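Local coordinates for protein beta-1,4-mannanase (Bacillus subtilis, PDB 2QHA) that probably hydrolyses beta-1,4-mannosidic linkages at random within mannans, galactomannans and glucomannans, and carries a bound zinc ion, at residues A[18-23]-A[329-334]; A[25-30]-A[318-323]; A[242-247]-A[268-273]. One frame throughout, in Å; residues are numbered along the deposited sequence.

Contact 1 of 3, residues A[18-23]-A[329-334]; sequences MNWLAH and DSLTPI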
ATOM      1  N   MET A  18      13.804  -5.775  -0.797  1.00  8.22           N
ATOM      2  CA  MET A  18      13.678  -4.897   0.368  1.00  8.39           C
ATOM      3  C   MET A  18      14.973  -4.118   0.619  1.00  8.27           C
ATOM      4  O   MET A  18      14.948  -2.908   0.834  1.00  8.06           O
ATOM      5  CB  MET A  18      13.299  -5.702   1.615  1.00  8.76           C
ATOM      6  CG  MET A  18      13.054  -4.833   2.848  1.00  9.85           C
ATOM      7  SD  MET A  18      11.704  -3.666   2.620  1.00  9.74           S
ATOM      8  CE  MET A  18      12.422  -2.124   3.165  1.00 10.91           C
ATOM      9  N   ASN A  19      16.100  -4.820   0.584  1.00  7.99           N
ATOM     10  CA  ASN A  19      17.399  -4.185   0.801  1.00  8.52           C
ATOM     11  C   ASN A  19      17.669  -3.122  -0.267  1.00  8.53           C
ATOM     12  O   ASN A  19      18.129  -2.014   0.033  1.00  8.81           O
ATOM     13  CB  ASN A  19      18.502  -5.249   0.812  1.00  8.92           C
ATOM     14  CG  ASN A  19      19.863  -4.682   1.161  1.00  9.56           C
ATOM     15  OD1 ASN A  19      20.021  -3.998   2.170  1.00 10.10           O
ATOM     16  ND2 ASN A  19      20.855  -4.977   0.333  1.00 12.72           N
ATOM     17  N   TRP A  20      17.342  -3.459  -1.512  1.00  8.41           N
ATOM     18  CA  TRP A  20      17.543  -2.555  -2.638  1.00  8.37           C
ATOM     19  C   TRP A  20      16.681  -1.300  -2.467  1.00  8.19           C
ATOM     20  O   TRP A  20      17.171  -0.178  -2.624  1.00  8.37           O
ATOM     21  CB  TRP A  20      17.240  -3.298  -3.938  1.00  8.49           C
ATOM     22  CG  TRP A  20      17.444  -2.522  -5.201  1.00  8.57           C
ATOM     23  CD1 TRP A  20      18.598  -2.423  -5.925  1.00  8.88           C
ATOM     24  CD2 TRP A  20      16.460  -1.750  -5.897  1.00  8.61           C
ATOM     25  NE1 TRP A  20      18.392  -1.637  -7.044  1.00  8.67           N
ATOM     26  CE2 TRP A  20      17.085  -1.214  -7.048  1.00  8.89           C
ATOM     27  CE3 TRP A  20      15.105  -1.466  -5.666  1.00  8.38           C
ATOM     28  CZ2 TRP A  20      16.405  -0.403  -7.956  1.00  8.35           C
ATOM     29  CZ3 TRP A  20      14.425  -0.664  -6.571  1.00  8.69           C
ATOM     30  CH2 TRP A  20      15.078  -0.130  -7.695  1.00  8.64           C
ATOM     31  N   LEU A  21      15.408  -1.480  -2.121  1.00  7.98           N
ATOM     32  CA  LEU A  21      14.526  -0.330  -1.911  1.00  8.17           C
ATOM     33  C   LEU A  21      15.056   0.598  -0.825  1.00  8.25           C
ATOM     34  O   LEU A  21      15.028   1.820  -0.970  1.00  8.35           O
ATOM     35  CB  LEU A  21      13.114  -0.780  -1.535  1.00  8.43           C
ATOM     36  CG  LEU A  21      12.269  -1.424  -2.630  1.00  8.37           C
ATOM     37  CD1 LEU A  21      11.031  -2.006  -1.983  1.00  9.45           C
ATOM     38  CD2 LEU A  21      11.888  -0.422  -3.724  1.00  9.22           C
ATOM     39  N   ALA A  22      15.524   0.016   0.277  1.00  8.11           N
ATOM     40  CA  ALA A  22      15.974   0.812   1.414  1.00  8.39           C
ATOM     41  C   ALA A  22      17.149   1.733   1.085  1.00  8.41           C
ATOM     42  O   ALA A  22      17.298   2.788   1.709  1.00  8.75           O
ATOM     43  CB  ALA A  22      16.324  -0.088   2.585  1.00  8.45           C
ATOM     44  N   HIS A  23      17.968   1.333   0.114  1.00  8.56           N
ATOM     45  CA  HIS A  23      19.176   2.096  -0.246  1.00  8.85           C
ATOM     46  C   HIS A  23      18.960   3.155  -1.327  1.00  8.81           C
ATOM     47  O   HIS A  23      19.893   3.900  -1.669  1.00  8.87           O
ATOM     48  CB  HIS A  23      20.280   1.157  -0.719  1.00  9.36           C
ATOM     49  CG  HIS A  23      20.948   0.389   0.374  1.00  9.74           C
ATOM     50  ND1 HIS A  23      20.422  -0.771   0.902  1.00  9.74           N
ATOM     51  CD2 HIS A  23      22.125   0.595   1.013  1.00 10.07           C
ATOM     52  CE1 HIS A  23      21.239  -1.236   1.832  1.00 10.04           C
ATOM     53  NE2 HIS A  23      22.285  -0.433   1.909  1.00 10.58           N
ATOM     54  N   ASP A 329      19.096  -9.432 -15.421  1.00 19.87           N
ATOM     55  CA  ASP A 329      18.373 -10.267 -14.459  1.00 19.91           C
ATOM     56  C   ASP A 329      18.759 -10.016 -12.989  1.00 19.19           C
ATOM     57  O   ASP A 329      18.325 -10.736 -12.085  1.00 19.14           O
ATOM     58  CB  ASP A 329      18.498 -11.747 -14.849  1.00 20.45           C
ATOM     59  CG  ASP A 329      17.947 -12.027 -16.241  1.00 22.37           C
ATOM     60  OD1 ASP A 329      16.796 -11.623 -16.522  1.00 24.37           O
ATOM     61  OD2 ASP A 329      18.664 -12.645 -17.059  1.00 24.09           O
ATOM     62  N   SER A 330      19.559  -8.975 -12.767  1.00 18.10           N
ATOM     63  CA  SER A 330      19.888  -8.509 -11.422  1.00 17.15           C
ATOM     64  C   SER A 330      19.456  -7.057 -11.259  1.00 15.99           C
ATOM     65  O   SER A 330      19.493  -6.287 -12.216  1.00 15.87           O
ATOM     66  CB  SER A 330      21.391  -8.630 -11.161  1.00 17.51           C
ATOM     67  OG  SER A 330      21.807  -9.986 -11.171  1.00 18.50           O
ATOM     68  N   LEU A 331      19.050  -6.679 -10.048  1.00 14.85           N
ATOM     69  CA  LEU A 331      18.691  -5.283  -9.786  1.00 13.79           C
ATOM     70  C   LEU A 331      19.907  -4.378  -9.990  1.00 13.12           C
ATOM     71  O   LEU A 331      21.052  -4.821  -9.884  1.00 13.15           O
ATOM     72  CB  LEU A 331      18.101  -5.109  -8.384  1.00 13.50           C
ATOM     73  CG  LEU A 331      16.767  -5.811  -8.080  1.00 12.98           C
ATOM     74  CD1 LEU A 331      16.437  -5.684  -6.603  1.00 13.64           C
ATOM     75  CD2 LEU A 331      15.612  -5.271  -8.946  1.00 13.88           C
ATOM     76  N   THR A 332      19.665  -3.115 -10.319  1.00 12.36           N
ATOM     77  CA  THR A 332      20.766  -2.173 -10.508  1.00 12.10           C
ATOM     78  C   THR A 332      21.546  -2.015  -9.193  1.00 12.01           C
ATOM     79  O   THR A 332      20.982  -2.215  -8.106  1.00 11.83           O
ATOM     80  CB  THR A 332      20.248  -0.814 -10.982  1.00 11.99           C
ATOM     81  OG1 THR A 332      19.244  -0.362 -10.071  1.00 11.58           O
ATOM     82  CG2 THR A 332      19.647  -0.915 -12.385  1.00 12.24           C
ATOM     83  N   PRO A 333      22.852  -1.692  -9.277  1.00 12.06           N
ATOM     84  CA  PRO A 333      23.707  -1.688  -8.089  1.00 12.23           C
ATOM     85  C   PRO A 333      23.194  -0.821  -6.944  1.00 12.42           C
ATOM     86  O   PRO A 333      22.712   0.300  -7.150  1.00 12.71           O
ATOM     87  CB  PRO A 333      25.043  -1.151  -8.628  1.00 12.07           C
ATOM     88  CG  PRO A 333      25.041  -1.575 -10.053  1.00 12.87           C
ATOM     89  CD  PRO A 333      23.624  -1.371 -10.495  1.00 12.42           C
ATOM     90  N   ILE A 334      23.307  -1.358  -5.737  1.00 12.31           N
ATOM     91  CA  ILE A 334      23.057  -0.592  -4.529  1.00 13.39           C
ATOM     92  C   ILE A 334      24.146   0.467  -4.338  1.00 13.89           C
ATOM     93  O   ILE A 334      25.321   0.231  -4.634  1.00 14.57           O
ATOM     94  CB  ILE A 334      22.944  -1.539  -3.307  1.00 13.24           C
ATOM     95  CG1 ILE A 334      21.547  -2.186  -3.282  1.00 13.95           C
ATOM     96  CG2 ILE A 334      23.243  -0.811  -1.985  1.00 13.59           C
ATOM     97  CD1 ILE A 334      21.366  -3.214  -2.205  1.00 15.60           C
TER

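Contact 2 of 3, residues A[25-30]-A[318-323]; sequences PNRTEN and WTLNKG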
ATOM      1  N   PRO A  25      17.539   6.160  -1.413  1.00  8.89           N
ATOM      2  CA  PRO A  25      17.849   7.580  -1.157  1.00  9.09           C
ATOM      3  C   PRO A  25      19.331   7.937  -1.083  1.00  9.43           C
ATOM      4  O   PRO A  25      19.657   9.119  -1.007  1.00  9.89           O
ATOM      5  CB  PRO A  25      17.172   7.854   0.197  1.00  9.29           C
ATOM      6  CG  PRO A  25      16.133   6.767   0.322  1.00  9.82           C
ATOM      7  CD  PRO A  25      16.793   5.569  -0.286  1.00  9.02           C
ATOM      8  N   ASN A  26      20.213   6.941  -1.107  1.00  9.02           N
ATOM      9  CA  ASN A  26      21.663   7.210  -1.152  1.00  9.92           C
ATOM     10  C   ASN A  26      22.151   7.654  -2.527  1.00 10.43           C
ATOM     11  O   ASN A  26      23.271   8.149  -2.664  1.00 11.06           O
ATOM     12  CB  ASN A  26      22.446   5.969  -0.735  1.00  9.88           C
ATOM     13  CG  ASN A  26      22.164   5.545   0.689  1.00 10.82           C
ATOM     14  OD1 ASN A  26      21.875   6.370   1.552  1.00 12.48           O
ATOM     15  ND2 ASN A  26      22.228   4.241   0.936  1.00 12.80           N
ATOM     16  N   ARG A  27      21.314   7.445  -3.541  1.00 10.51           N
ATOM     17  CA  ARG A  27      21.648   7.760  -4.930  1.00 10.75           C
ATOM     18  C   ARG A  27      21.501   9.255  -5.229  1.00 10.92           C
ATOM     19  O   ARG A  27      20.894   9.997  -4.450  1.00 10.91           O
ATOM     20  CB  ARG A  27      20.753   6.957  -5.880  1.00 10.80           C
ATOM     21  CG  ARG A  27      20.919   5.460  -5.781  1.00 10.57           C
ATOM     22  CD  ARG A  27      19.875   4.762  -6.633  1.00  9.06           C
ATOM     23  NE  ARG A  27      20.165   3.338  -6.767  1.00  8.75           N
ATOM     24  CZ  ARG A  27      19.647   2.549  -7.708  1.00  9.47           C
ATOM     25  NH1 ARG A  27      18.799   3.039  -8.609  1.00 10.02           N
ATOM     26  NH2 ARG A  27      19.993   1.265  -7.760  1.00 10.84           N
ATOM     27  N   THR A  28      22.055   9.689  -6.363  1.00 10.82           N
ATOM     28  CA  THR A  28      21.916  11.084  -6.813  1.00 11.88           C
ATOM     29  C   THR A  28      20.840  11.245  -7.894  1.00 12.24           C
ATOM     30  O   THR A  28      20.543  12.361  -8.340  1.00 12.72           O
ATOM     31  CB  THR A  28      23.258  11.653  -7.337  1.00 12.18           C
ATOM     32  OG1 THR A  28      23.705  10.871  -8.447  1.00 12.63           O
ATOM     33  CG2 THR A  28      24.312  11.637  -6.248  1.00 12.61           C
ATOM     34  N   GLU A  29      20.254  10.124  -8.307  1.00 11.74           N
ATOM     35  CA  GLU A  29      19.240  10.071  -9.356  1.00 13.19           C
ATOM     36  C   GLU A  29      18.638   8.671  -9.266  1.00 11.54           C
ATOM     37  O   GLU A  29      19.144   7.839  -8.508  1.00 11.22           O
ATOM     38  CB  GLU A  29      19.876  10.294 -10.740  1.00 12.84           C
ATOM     39  CG  GLU A  29      20.934   9.260 -11.120  1.00 14.98           C
ATOM     40  CD  GLU A  29      21.556   9.523 -12.483  1.00 15.90           C
ATOM     41  OE1 GLU A  29      22.299  10.515 -12.623  1.00 22.89           O
ATOM     42  OE2 GLU A  29      21.297   8.732 -13.415  1.00 23.52           O
ATOM     43  N   ASN A  30      17.577   8.406 -10.025  1.00 11.15           N
ATOM     44  CA  ASN A  30      17.029   7.052 -10.120  1.00 11.15           C
ATOM     45  C   ASN A  30      16.733   6.481  -8.726  1.00 10.13           C
ATOM     46  O   ASN A  30      17.206   5.396  -8.367  1.00 10.05           O
ATOM     47  CB  ASN A  30      18.006   6.151 -10.895  1.00 11.98           C
ATOM     48  CG  ASN A  30      18.157   6.571 -12.346  1.00 13.80           C
ATOM     49  OD1 ASN A  30      17.301   7.262 -12.901  1.00 15.40           O
ATOM     50  ND2 ASN A  30      19.258   6.154 -12.968  1.00 16.61           N
ATOM     51  N   TRP A 318      15.079  11.743 -10.951  1.00  9.32           N
ATOM     52  CA  TRP A 318      14.923  10.916  -9.754  1.00  9.05           C
ATOM     53  C   TRP A 318      14.019   9.715  -9.960  1.00  8.92           C
ATOM     54  O   TRP A 318      14.096   8.766  -9.193  1.00  8.71           O
ATOM     55  CB  TRP A 318      14.357  11.743  -8.602  1.00  9.76           C
ATOM     56  CG  TRP A 318      15.372  12.574  -7.877  1.00  9.79           C
ATOM     57  CD1 TRP A 318      16.454  13.216  -8.416  1.00 10.31           C
ATOM     58  CD2 TRP A 318      15.371  12.894  -6.478  1.00 10.02           C
ATOM     59  NE1 TRP A 318      17.133  13.905  -7.435  1.00 11.68           N
ATOM     60  CE2 TRP A 318      16.495  13.724  -6.236  1.00 10.66           C
ATOM     61  CE3 TRP A 318      14.543  12.544  -5.403  1.00  9.63           C
ATOM     62  CZ2 TRP A 318      16.812  14.213  -4.955  1.00 10.70           C
ATOM     63  CZ3 TRP A 318      14.847  13.034  -4.137  1.00 10.32           C
ATOM     64  CH2 TRP A 318      15.973  13.858  -3.922  1.00 10.57           C
ATOM     65  N   THR A 319      13.153   9.757 -10.973  1.00  8.81           N
ATOM     66  CA  THR A 319      12.100   8.744 -11.101  1.00  9.05           C
ATOM     67  C   THR A 319      12.603   7.462 -11.762  1.00  9.54           C
ATOM     68  O   THR A 319      13.333   7.518 -12.757  1.00 10.44           O
ATOM     69  CB  THR A 319      10.890   9.317 -11.864  1.00  9.10           C
ATOM     70  OG1 THR A 319      10.490  10.531 -11.227  1.00  9.82           O
ATOM     71  CG2 THR A 319       9.713   8.336 -11.870  1.00  8.84           C
ATOM     72  N   LEU A 320      12.213   6.316 -11.196  1.00  9.35           N
ATOM     73  CA  LEU A 320      12.472   5.004 -11.788  1.00  9.60           C
ATOM     74  C   LEU A 320      11.171   4.359 -12.215  1.00  8.98           C
ATOM     75  O   LEU A 320      10.230   4.243 -11.425  1.00  8.46           O
ATOM     76  CB  LEU A 320      13.173   4.077 -10.804  1.00 11.02           C
ATOM     77  CG  LEU A 320      14.684   4.154 -10.680  1.00 12.09           C
ATOM     78  CD1 LEU A 320      15.147   3.170  -9.621  1.00 11.58           C
ATOM     79  CD2 LEU A 320      15.394   3.882 -12.015  1.00 13.23           C
ATOM     80  N   ASN A 321      11.138   3.923 -13.471  1.00  8.50           N
ATOM     81  CA  ASN A 321       9.942   3.355 -14.068  1.00  8.54           C
ATOM     82  C   ASN A 321      10.070   1.854 -14.308  1.00  8.50           C
ATOM     83  O   ASN A 321      11.120   1.265 -14.051  1.00  8.54           O
ATOM     84  CB  ASN A 321       9.611   4.126 -15.345  1.00  8.60           C
ATOM     85  CG  ASN A 321       9.389   5.596 -15.068  1.00  9.17           C
ATOM     86  OD1 ASN A 321       9.959   6.484 -15.727  1.00 10.90           O
ATOM     87  ND2 ASN A 321       8.574   5.870 -14.060  1.00  7.53           N
ATOM     88  N   LYS A 322       8.988   1.237 -14.778  1.00  8.62           N
ATOM     89  CA  LYS A 322       8.975  -0.197 -15.042  1.00  9.17           C
ATOM     90  C   LYS A 322      10.174  -0.580 -15.906  1.00  9.67           C
ATOM     91  O   LYS A 322      10.453   0.093 -16.898  1.00 10.15           O
ATOM     92  CB  LYS A 322       7.675  -0.585 -15.747  1.00  9.01           C
ATOM     93  CG  LYS A 322       7.408  -2.085 -15.841  1.00  9.03           C
ATOM     94  CD  LYS A 322       6.148  -2.351 -16.657  1.00  9.81           C
ATOM     95  CE  LYS A 322       5.753  -3.814 -16.641  1.00 10.95           C
ATOM     96  NZ  LYS A 322       4.626  -4.024 -17.614  1.00 12.50           N
ATOM     97  N   GLY A 323      10.872  -1.645 -15.518  1.00 10.03           N
ATOM     98  CA  GLY A 323      12.038  -2.117 -16.253  1.00 10.89           C
ATOM     99  C   GLY A 323      13.352  -1.502 -15.813  1.00 11.45           C
ATOM    100  O   GLY A 323      14.411  -2.105 -15.978  1.00 12.59           O
TER
HETATM  101  O   HOH W   1      19.973  14.809  -7.551  1.00 27.10           O

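Contact 3 of 3, residues A[242-247]-A[268-273]; sequences YFQDAY and GPQTAN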
ATOM      1  N   TYR A 242      -3.736  12.997  -0.138  1.00  8.44           N
ATOM      2  CA  TYR A 242      -4.590  13.678  -1.097  1.00  9.12           C
ATOM      3  C   TYR A 242      -4.632  15.150  -0.707  1.00 10.27           C
ATOM      4  O   TYR A 242      -5.025  15.491   0.408  1.00 10.84           O
ATOM      5  CB  TYR A 242      -5.972  13.023  -1.132  1.00  8.49           C
ATOM      6  CG  TYR A 242      -5.893  11.625  -1.711  1.00  7.60           C
ATOM      7  CD1 TYR A 242      -6.084  11.406  -3.075  1.00  7.98           C
ATOM      8  CD2 TYR A 242      -5.559  10.536  -0.906  1.00  7.63           C
ATOM      9  CE1 TYR A 242      -5.982  10.131  -3.623  1.00  8.17           C
ATOM     10  CE2 TYR A 242      -5.458   9.257  -1.442  1.00  7.77           C
ATOM     11  CZ  TYR A 242      -5.670   9.062  -2.797  1.00  8.07           C
ATOM     12  OH  TYR A 242      -5.574   7.797  -3.326  1.00  8.63           O
ATOM     13  N   PHE A 243      -4.183  16.010  -1.623  1.00 11.56           N
ATOM     14  CA  PHE A 243      -3.844  17.399  -1.292  1.00 13.33           C
ATOM     15  C   PHE A 243      -3.961  18.286  -2.536  1.00 14.01           C
ATOM     16  O   PHE A 243      -4.127  17.791  -3.652  1.00 14.57           O
ATOM     17  CB  PHE A 243      -2.399  17.448  -0.776  1.00 13.92           C
ATOM     18  CG  PHE A 243      -1.413  16.812  -1.716  1.00 14.09           C
ATOM     19  CD1 PHE A 243      -0.859  17.544  -2.757  1.00 15.06           C
ATOM     20  CD2 PHE A 243      -1.082  15.465  -1.590  1.00 16.08           C
ATOM     21  CE1 PHE A 243       0.037  16.955  -3.643  1.00 16.00           C
ATOM     22  CE2 PHE A 243      -0.197  14.867  -2.467  1.00 16.66           C
ATOM     23  CZ  PHE A 243       0.370  15.611  -3.497  1.00 15.71           C
ATOM     24  N   GLN A 244      -3.823  19.594  -2.341  1.00 16.03           N
ATOM     25  CA  GLN A 244      -3.671  20.526  -3.445  1.00 16.78           C
ATOM     26  C   GLN A 244      -2.230  21.043  -3.440  1.00 16.06           C
ATOM     27  O   GLN A 244      -1.610  21.188  -4.501  1.00 17.55           O
ATOM     28  CB  GLN A 244      -4.662  21.692  -3.327  1.00 17.70           C
ATOM     29  CG  GLN A 244      -6.092  21.304  -2.883  1.00 22.02           C
ATOM     30  CD  GLN A 244      -6.278  21.300  -1.363  1.00 20.57           C
ATOM     31  OE1 GLN A 244      -7.063  20.514  -0.826  1.00 29.12           O
ATOM     32  NE2 GLN A 244      -5.555  22.180  -0.667  1.00 27.40           N
ATOM     33  N   ASP A 245      -1.706  21.304  -2.240  1.00 14.86           N
ATOM     34  CA  ASP A 245      -0.356  21.827  -2.071  1.00 12.28           C
ATOM     35  C   ASP A 245       0.605  20.710  -1.658  1.00 11.33           C
ATOM     36  O   ASP A 245       0.647  20.306  -0.489  1.00 10.05           O
ATOM     37  CB  ASP A 245      -0.348  22.967  -1.041  1.00 11.85           C
ATOM     38  CG  ASP A 245       1.023  23.579  -0.856  1.00 10.84           C
ATOM     39  OD1 ASP A 245       1.934  23.243  -1.646  1.00 11.84           O
ATOM     40  OD2 ASP A 245       1.178  24.405   0.074  1.00 10.79           O
ATOM     41  N   ALA A 246       1.381  20.235  -2.631  1.00 10.74           N
ATOM     42  CA  ALA A 246       2.362  19.165  -2.421  1.00 10.64           C
ATOM     43  C   ALA A 246       3.411  19.491  -1.370  1.00 10.50           C
ATOM     44  O   ALA A 246       3.995  18.589  -0.774  1.00 10.51           O
ATOM     45  CB  ALA A 246       3.043  18.797  -3.739  1.00 11.44           C
ATOM     46  N   TYR A 247       3.647  20.784  -1.140  1.00  9.86           N
ATOM     47  CA  TYR A 247       4.738  21.216  -0.262  1.00  9.86           C
ATOM     48  C   TYR A 247       4.314  21.279   1.200  1.00  9.94           C
ATOM     49  O   TYR A 247       5.142  21.489   2.075  1.00 10.17           O
ATOM     50  CB  TYR A 247       5.287  22.578  -0.706  1.00 10.10           C
ATOM     51  CG  TYR A 247       5.921  22.543  -2.076  1.00  9.99           C
ATOM     52  CD1 TYR A 247       7.302  22.409  -2.231  1.00 10.07           C
ATOM     53  CD2 TYR A 247       5.135  22.627  -3.220  1.00 10.10           C
ATOM     54  CE1 TYR A 247       7.879  22.367  -3.504  1.00  9.36           C
ATOM     55  CE2 TYR A 247       5.701  22.584  -4.480  1.00  9.62           C
ATOM     56  CZ  TYR A 247       7.066  22.441  -4.616  1.00 10.29           C
ATOM     57  OH  TYR A 247       7.618  22.412  -5.880  1.00 12.51           O
ATOM     58  N   GLY A 268      -2.760  11.834  -4.644  1.00  9.04           N
ATOM     59  CA  GLY A 268      -3.653  12.414  -5.643  1.00 10.37           C
ATOM     60  C   GLY A 268      -4.133  13.800  -5.264  1.00 12.27           C
ATOM     61  O   GLY A 268      -3.988  14.203  -4.119  1.00 11.01           O
ATOM     62  N   PRO A 269      -4.705  14.535  -6.235  1.00 14.11           N
ATOM     63  CA  PRO A 269      -5.395  15.802  -5.976  1.00 16.17           C
ATOM     64  C   PRO A 269      -6.595  15.639  -5.055  1.00 18.03           C
ATOM     65  O   PRO A 269      -7.310  14.639  -5.140  1.00 18.79           O
ATOM     66  CB  PRO A 269      -5.889  16.225  -7.371  1.00 16.03           C
ATOM     67  CG  PRO A 269      -5.876  14.981  -8.196  1.00 15.94           C
ATOM     68  CD  PRO A 269      -4.689  14.216  -7.675  1.00 14.61           C
ATOM     69  N   GLN A 270      -6.805  16.609  -4.168  1.00 20.21           N
ATOM     70  CA  GLN A 270      -7.977  16.588  -3.297  1.00 22.81           C
ATOM     71  C   GLN A 270      -9.238  17.003  -4.057  1.00 23.95           C
ATOM     72  O   GLN A 270     -10.313  16.437  -3.846  1.00 24.51           O
ATOM     73  CB  GLN A 270      -7.761  17.475  -2.064  1.00 22.49           C
ATOM     74  CG  GLN A 270      -8.774  17.259  -0.937  1.00 22.53           C
ATOM     75  CD  GLN A 270      -8.712  15.857  -0.334  1.00 31.42           C
ATOM     76  OE1 GLN A 270      -9.204  14.888  -0.921  1.00 25.15           O
ATOM     77  NE2 GLN A 270      -8.110  15.747   0.849  1.00 22.43           N
ATOM     78  N   THR A 271      -9.089  17.980  -4.945  1.00 25.84           N
ATOM     79  CA  THR A 271     -10.217  18.534  -5.693  1.00 27.51           C
ATOM     80  C   THR A 271     -10.122  18.227  -7.185  1.00 28.34           C
ATOM     81  O   THR A 271      -9.021  18.135  -7.735  1.00 28.49           O
ATOM     82  CB  THR A 271     -10.353  20.063  -5.470  1.00 27.70           C
ATOM     83  OG1 THR A 271      -9.073  20.693  -5.621  1.00 28.45           O
ATOM     84  CG2 THR A 271     -10.883  20.351  -4.074  1.00 28.04           C
ATOM     85  N   ALA A 272     -11.297  18.075  -7.807  1.00 29.37           N
ATOM     86  CA  ALA A 272     -11.501  17.732  -9.231  1.00 30.23           C
ATOM     87  C   ALA A 272     -10.286  17.820 -10.155  1.00 30.67           C
ATOM     88  O   ALA A 272      -9.561  18.816 -10.147  1.00 31.21           O
ATOM     89  CB  ALA A 272     -12.656  18.561  -9.806  1.00 30.38           C
ATOM     90  N   ASN A 273     -10.098  16.780 -10.971  1.00 31.11           N
ATOM     91  CA  ASN A 273      -8.970  16.691 -11.919  1.00 31.20           C
ATOM     92  C   ASN A 273      -8.860  17.827 -12.943  1.00 30.74           C
ATOM     93  O   ASN A 273      -9.753  18.669 -13.060  1.00 30.98           O
ATOM     94  CB  ASN A 273      -8.956  15.326 -12.641  1.00 31.46           C
ATOM     95  CG  ASN A 273     -10.181  15.093 -13.534  1.00 32.39           C
ATOM     96  OD1 ASN A 273     -10.261  14.073 -14.222  1.00 32.72           O
ATOM     97  ND2 ASN A 273     -11.133  16.026 -13.526  1.00 33.32           N
TER
HETATM   98  O   HOH W   2      -6.321  19.482  -5.601  1.00 42.89           O

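Contact 1 of 3, residues A[18-23]-A[329-334]
Trp-20 and Ile-334 are brought together by two torsions: the indole swings off the helix with CG opposite the backbone N (chi1 -178°), while Ile-334 sets CG1 opposite its carbonyl carbon and turns its CG2 branch to His-23. Residues 331-334, near the end of the modelled chain, lie against helix 12-22. Leu-331 covers one face of the indole, its CD1 3.6 Å from Trp-20 CG. Leu-331 CB adds a CH-pi contact, 3.9 Å from the centre of the Trp-20 five-membered ring. At the ring's edge Trp-20 NE1 donates to Thr-332 O at 2.9 Å; the oxygen lies near the indole plane, but the bond is bent (131°). A weak second bond runs from Trp-20 NE1 to Thr-332 OG1 at 3.4 Å, and that hydroxyl is also hydrogen-bonded to Arg-27. With an alanine in place of Trp-20, Thr-332 O is likely to lose this donor, and a gap to open against Leu-331 and Ile-334. Ile-334 CG1 meets Trp-20 CD1 obliquely at 4.0 Å. Ile-334 CG2 lies over one face of the imidazole in a CH-pi contact, 3.7 Å from the His-23 ring centre. In the plane of that ring His-23 ND1 gives an almost straight bond (175°) to Asn-19 O at 2.7 Å. This bond fixes the ring's rotation and turns NE2 to the zinc ion it binds; metal coordination would probably make ND1 a stronger donor. Backbone acceptor and apolar lid form a second shell for the zinc site of His-1, His-23 and Glu-336, which ties both ends of the modelled chain to the first helix.

Contact 2 of 3, residues A[25-30]-A[318-323]
Leu-320 reaches from its short strand to the backbone of Asn-30, and following it outward shows how an apolar side chain can pack on a polar loop. CB itself does not touch the loop; CG, anti to the carbonyl carbon (chi1 -85°), turns the two methyls to it. CG arrives 3.6 Å from Asn-30 O. Beyond it the chain forks: Leu-320 CD1 presses on Asn-30 O at 3.3 Å, and the same methyl also lies obliquely to the guanidinium, with Leu-320 CD1 3.8 Å from Arg-27 NH1. Leu-320 CD2 meets Asn-30 CB at 3.6 Å, the two side chains crossing at about a right angle. The carbonyl under the leucine is held from within the loop, because Arg-27 NH1 donates to Asn-30 O at 2.9 Å, in the carbonyl plane and with an angle of 150°. Two residues before the leucine, Trp-318 reaches the loop through water 1, which accepts from Trp-318 NE1 at 3.0 Å. The same water donates to Thr-28 O at 2.6 Å. Backbone bonds of Trp-318 and Leu-320 to Arg-31 and to Val-32 and Ser-34 of strand 32-40 lay this short strand alongside the barrel strand. The chemistry is therefore divided: between the two segments the direct touch is van der Waals and the polar exchange passes through water, while the arginine's charge probably polarises the carbonyl on which the leucine rests.

Contact 3 of 3, residues A[242-247]-A[268-273]
Phe-243 O is gripped from several directions by the chain around Gln-270. Gln-270 N donates to Phe-243 O at 3.0 Å, coming from well above the carbonyl plane with a bent N-H (142°). Water 2 adds a weak bond to Phe-243 O at 3.4 Å and in turn accepts from Thr-271 N. Pro-269 CA, which has no amide proton beside it to offer, supplies a CA-H...O contact to Phe-243 O at 3.3 Å. One step back, Gly-268 O accepts a hydrogen bond from Phe-243 N at 3.1 Å, nearly along the C=O axis, with an N-H...O angle of 154°. These alternating bonds are those of neighbouring parallel strands, with Tyr-242 beside Gly-268 and Phe-243 beside Pro-269. The tyrosine ring passes obliquely beside the glycine, with Tyr-242 CD1 3.7 Å from Gly-268 CA. A side chain at Gly-268 would probably run into the ring, since a CB there would stand 2.9 Å from Tyr-242 CE1. Gln-270 sends CG opposite its backbone N (chi1 -166°) and bends at the next bond, which brings its amide back beside the CB and backbone carbonyl of Tyr-242, with Gln-270 OE1 3.7 Å from Tyr-242 CB. Gln-244 crosses this glutamine, placing its OE1 3.4 Å from Gln-270 CB. The phenolic OH of Tyr-242, a predicted substrate-binding residue, is hydrogen-bonded to Glu-266, the predicted nucleophile, and its ring meets Trp-302 edge-to-face. On the other side of the sheet Phe-243 packs against Phe-276, and Pro-269 touches Tyr-278 of helix 278-288. The contact thus pairs the carboxyl ends of strands 236-243 and 262-269, which helix 252-256 joins in a beta-alpha-beta unit of the TIM barrel.

In the fold
Each contact is partly buried near the protein's periphery, yet they serve different ends of the barrel. Contacts 1 and 2 adjoin: Arg-27 of contact 2 probably bonds through NH2 to Thr-332 and Pro-333 of contact 1, and Trp-20 packs on Leu-320, so the first helix, the loop after it and the chain's tail form one continuous region, with the zinc ion at the contact 1 end. Contact 3 lies apart, its centre about 24 Å from that of contact 2, at the predicted catalytic end of the same sheet. Chemistry follows place: aromatic faces and a metal ligand in contact 1, water and van der Waals touch in contact 2, parallel-strand backbone bonding in contact 3.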